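Local coordinates for tyrosine specific protein phosphatase, putative (Trypanosoma brucei, PDB 3M4U) that probably removes phosphate from phosphotyrosine in proteins, as a trypanosomal member of the classical protein tyrosine phosphatase family, at residues A244-L247 with H248-R251; M285-L288 with G289-V293. All blocks are in the same frame, centred on the assembly; numbering follows the deposited sequence.

Following the chain from its N terminus, interaction 1 comes first: it covers the last turns of helix 234-250 and its exit at Arg-251, where 244-247 runs straight into 248-251. Helix 258-269 follows, and then helix 277-290, whose final turns and exit form interaction 2, 285-288 with 289-293. Neither contact closes a long loop; each lies within one continuous run of chain, and they stand in series, without nesting or crossing. In space their centres are about 11 Å apart, and the two helices pack here: CB of Ala-245 lies 3.5 Å from CG2 of Val-287, and Leu-246 reaches Thr-286 and Arg-290. Together they join the C-terminal parts of two helices of the phosphatase domain.

Interaction 1: residues A244-L247 with H248-R251; sequences AALL and HIER
With CG of His-248 beside its own backbone N (chi1 -76°) and the ring turned back, ND1 comes to 3.0 Å from O of Ala-244. That oxygen already takes the nearly straight bond from N of His-248, so one residue grips one carbonyl twice. The ring's bond is the more bent, at 132°, and ND1 stands above the carbonyl plane. Histidine suits this place because its imidazole can fold back one turn to a carbonyl.

Leu-247, by contrast, has CG anti to its backbone N (chi1 -173°), which carries CD1 toward the next turn. There it meets the aliphatic CD of Arg-251 at 3.7 Å and lies over one face of the guanidinium, near its rim. A flexible arginine suits this exposed end, with CD and guanidinium face both against the leucine methyl and Pro-89 packing on it too. Elsewhere, CD2 of Leu-246 touches CD1 of Ile-249 at 4.1 Å, and both side chains also pack on helix 277-290. Bonds from N of Ile-249, Glu-250 and Arg-251 to O of Ala-245, Leu-246 and Leu-247 complete the spacing of an alpha-helix, helix 234-250, which ends where Arg-251 first leaves helical phi/psi.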
# COMPACT_ATOMS: atom_id res chain seq x y z
N ALA A 244 -7.29 9.17 0.95
CA ALA A 244 -7.28 10.50 0.35
C ALA A 244 -8.68 11.07 0.13
O ALA A 244 -8.97 12.22 0.49
CB ALA A 244 -6.49 10.50 -0.97
N ALA A 245 -9.56 10.27 -0.45
CA ALA A 245 -10.91 10.75 -0.73
C ALA A 245 -11.68 11.05 0.56
O ALA A 245 -12.41 12.03 0.62
CB ALA A 245 -11.65 9.78 -1.61
N LEU A 246 -11.50 10.23 1.58
CA LEU A 246 -12.15 10.50 2.87
C LEU A 246 -11.68 11.83 3.41
O LEU A 246 -12.46 12.63 3.94
CB LEU A 246 -11.81 9.43 3.90
CG LEU A 246 -12.52 8.09 3.76
CD1 LEU A 246 -12.43 7.33 5.09
CD2 LEU A 246 -13.97 8.34 3.39
N LEU A 247 -10.38 12.06 3.27
CA LEU A 247 -9.77 13.29 3.73
C LEU A 247 -10.45 14.48 3.05
O LEU A 247 -10.88 15.41 3.72
CB LEU A 247 -8.27 13.23 3.44
CG LEU A 247 -7.32 14.31 3.96
CD1 LEU A 247 -7.41 15.54 3.06
CD2 LEU A 247 -7.60 14.65 5.42
N HIS A 248 -10.57 14.43 1.73
CA HIS A 248 -11.33 15.44 0.96
C HIS A 248 -12.77 15.64 1.45
O HIS A 248 -13.31 16.74 1.39
CB HIS A 248 -11.37 15.08 -0.53
CG HIS A 248 -10.09 15.35 -1.25
ND1 HIS A 248 -8.87 14.90 -0.80
CD2 HIS A 248 -9.84 16.00 -2.41
CE1 HIS A 248 -7.92 15.27 -1.64
NE2 HIS A 248 -8.49 15.94 -2.63
N ILE A 249 -13.40 14.57 1.91
CA ILE A 249 -14.73 14.67 2.49
C ILE A 249 -14.72 15.43 3.82
O ILE A 249 -15.51 16.35 4.02
CB ILE A 249 -15.35 13.29 2.70
CG1 ILE A 249 -15.47 12.56 1.36
CG2 ILE A 249 -16.72 13.43 3.33
CD1 ILE A 249 -16.16 11.24 1.49
N GLU A 250 -13.82 15.05 4.72
CA GLU A 250 -13.68 15.71 6.02
C GLU A 250 -13.32 17.19 5.88
O GLU A 250 -13.71 18.00 6.72
CB GLU A 250 -12.66 14.98 6.89
CG GLU A 250 -13.17 13.64 7.41
CD GLU A 250 -12.06 12.69 7.87
OE1 GLU A 250 -10.89 13.14 7.99
OE2 GLU A 250 -12.37 11.50 8.10
N ARG A 251 -12.59 17.55 4.83
CA ARG A 251 -12.24 18.94 4.58
C ARG A 251 -13.27 19.68 3.74
O ARG A 251 -12.99 20.75 3.19
CB ARG A 251 -10.88 19.03 3.89
CG ARG A 251 -9.72 18.70 4.80
CD ARG A 251 -8.40 18.92 4.11
NE ARG A 251 -7.28 18.73 5.02
CZ ARG A 251 -6.01 18.76 4.65
NH1 ARG A 251 -5.71 18.94 3.37
NH2 ARG A 251 -5.05 18.58 5.55

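Interaction 2: residues M285-L288 with G289-V293; sequences MTVL and GRLGV
The backbone of 285-293 carries alpha-helical bonds, from N of Gly-289 to O of Met-285 and from N of Arg-290 to O of Thr-286, into a turn where Gly-292 adopts a left-handed conformation with phi of 66°. This is a Schellman motif, the classic C-terminal cap of an alpha-helix. Its signature is a pair of bonds: N of Val-293 reaches back to O of Leu-288 at 3.0 Å, and within the turn N of Gly-292 reaches O of Gly-289 at 3.1 Å. Glycine suits position 292 because, without a CB, it enters the positive-phi region at little steric cost. Gly-289, with no side chain, lets its CA lie 3.5 Å from O of Met-285, on a side of the helix with little room beside that carbonyl.

The returning chain also brings a hydrophobic contact, as is common in such caps: CB of Leu-288 and CB of Val-293 approach to 3.9 Å. Leucine and valine suit this pairing, since both are apolar and the Leu-288 side chain is buried, with Phe-7 and Ile-295 packing on it from outside the turn. On a different side of the helix, Val-287 and Leu-291 lie side by side and point the same way, with CG1 of Val-287 4.2 Å from CD1 of Leu-291. Val-287 also packs on Ala-245 and Ile-249 of helix 234-250, so a compact branched side chain fits between the helices. Thr-286 is buried there too; its hydroxyl OG1 is hydrogen-bonded to O of Val-282, while its methyl CG2 packs on CD2 of Leu-246, so threonine serves both neighbours. With CG beside its backbone N (chi1 -63°), Arg-290 brings CG to 3.1 Å from O of Thr-286.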
# COMPACT_ATOMS: atom_id res chain seq x y z
N MET A 285 -17.06 3.64 -3.35
CA MET A 285 -18.01 3.12 -2.38
C MET A 285 -17.66 3.58 -0.98
O MET A 285 -18.51 3.60 -0.11
CB MET A 285 -18.04 1.61 -2.44
CG MET A 285 -18.67 1.02 -3.68
SD MET A 285 -18.61 -0.79 -3.53
CE MET A 285 -19.25 -1.29 -5.13
N THR A 286 -16.39 3.91 -0.77
CA THR A 286 -15.95 4.39 0.53
C THR A 286 -16.48 5.80 0.67
O THR A 286 -17.01 6.17 1.71
CB THR A 286 -14.41 4.41 0.63
OG1 THR A 286 -13.91 3.09 0.39
CG2 THR A 286 -13.98 4.87 2.02
N VAL A 287 -16.32 6.57 -0.40
CA VAL A 287 -16.87 7.93 -0.50
C VAL A 287 -18.39 8.00 -0.34
O VAL A 287 -18.90 8.72 0.52
CB VAL A 287 -16.51 8.56 -1.85
CG1 VAL A 287 -17.22 9.92 -2.01
CG2 VAL A 287 -15.00 8.69 -1.98
N LEU A 288 -19.10 7.27 -1.20
CA LEU A 288 -20.55 7.22 -1.15
C LEU A 288 -21.02 6.79 0.23
O LEU A 288 -21.95 7.37 0.80
CB LEU A 288 -21.11 6.26 -2.22
CG LEU A 288 -20.77 6.58 -3.68
CD1 LEU A 288 -21.12 5.42 -4.59
CD2 LEU A 288 -21.44 7.88 -4.17
N GLY A 289 -20.37 5.77 0.77
CA GLY A 289 -20.74 5.24 2.07
C GLY A 289 -20.64 6.26 3.19
O GLY A 289 -21.49 6.29 4.08
N ARG A 290 -19.59 7.09 3.16
CA ARG A 290 -19.39 8.09 4.21
C ARG A 290 -20.36 9.25 4.07
O ARG A 290 -20.53 10.03 5.00
CB ARG A 290 -17.96 8.64 4.20
CG ARG A 290 -16.91 7.59 4.49
CD ARG A 290 -17.07 6.92 5.86
NE ARG A 290 -15.86 6.18 6.19
CZ ARG A 290 -15.60 5.60 7.36
NH1 ARG A 290 -16.49 5.66 8.36
NH2 ARG A 290 -14.45 4.96 7.54
N LEU A 291 -20.98 9.36 2.90
CA LEU A 291 -21.99 10.38 2.66
C LEU A 291 -23.38 9.81 2.93
O LEU A 291 -24.38 10.41 2.54
CB LEU A 291 -21.92 10.85 1.21
CG LEU A 291 -20.65 11.55 0.75
CD1 LEU A 291 -20.71 11.84 -0.74
CD2 LEU A 291 -20.45 12.83 1.55
N GLY A 292 -23.44 8.64 3.56
CA GLY A 292 -24.70 7.99 3.87
C GLY A 292 -25.49 7.51 2.67
O GLY A 292 -26.72 7.40 2.75
N VAL A 293 -24.82 7.23 1.56
CA VAL A 293 -25.48 6.62 0.40
C VAL A 293 -25.54 5.10 0.55
O VAL A 293 -24.62 4.50 1.09
CB VAL A 293 -24.74 6.97 -0.91
CG1 VAL A 293 -25.21 6.08 -2.06
CG2 VAL A 293 -24.93 8.44 -1.24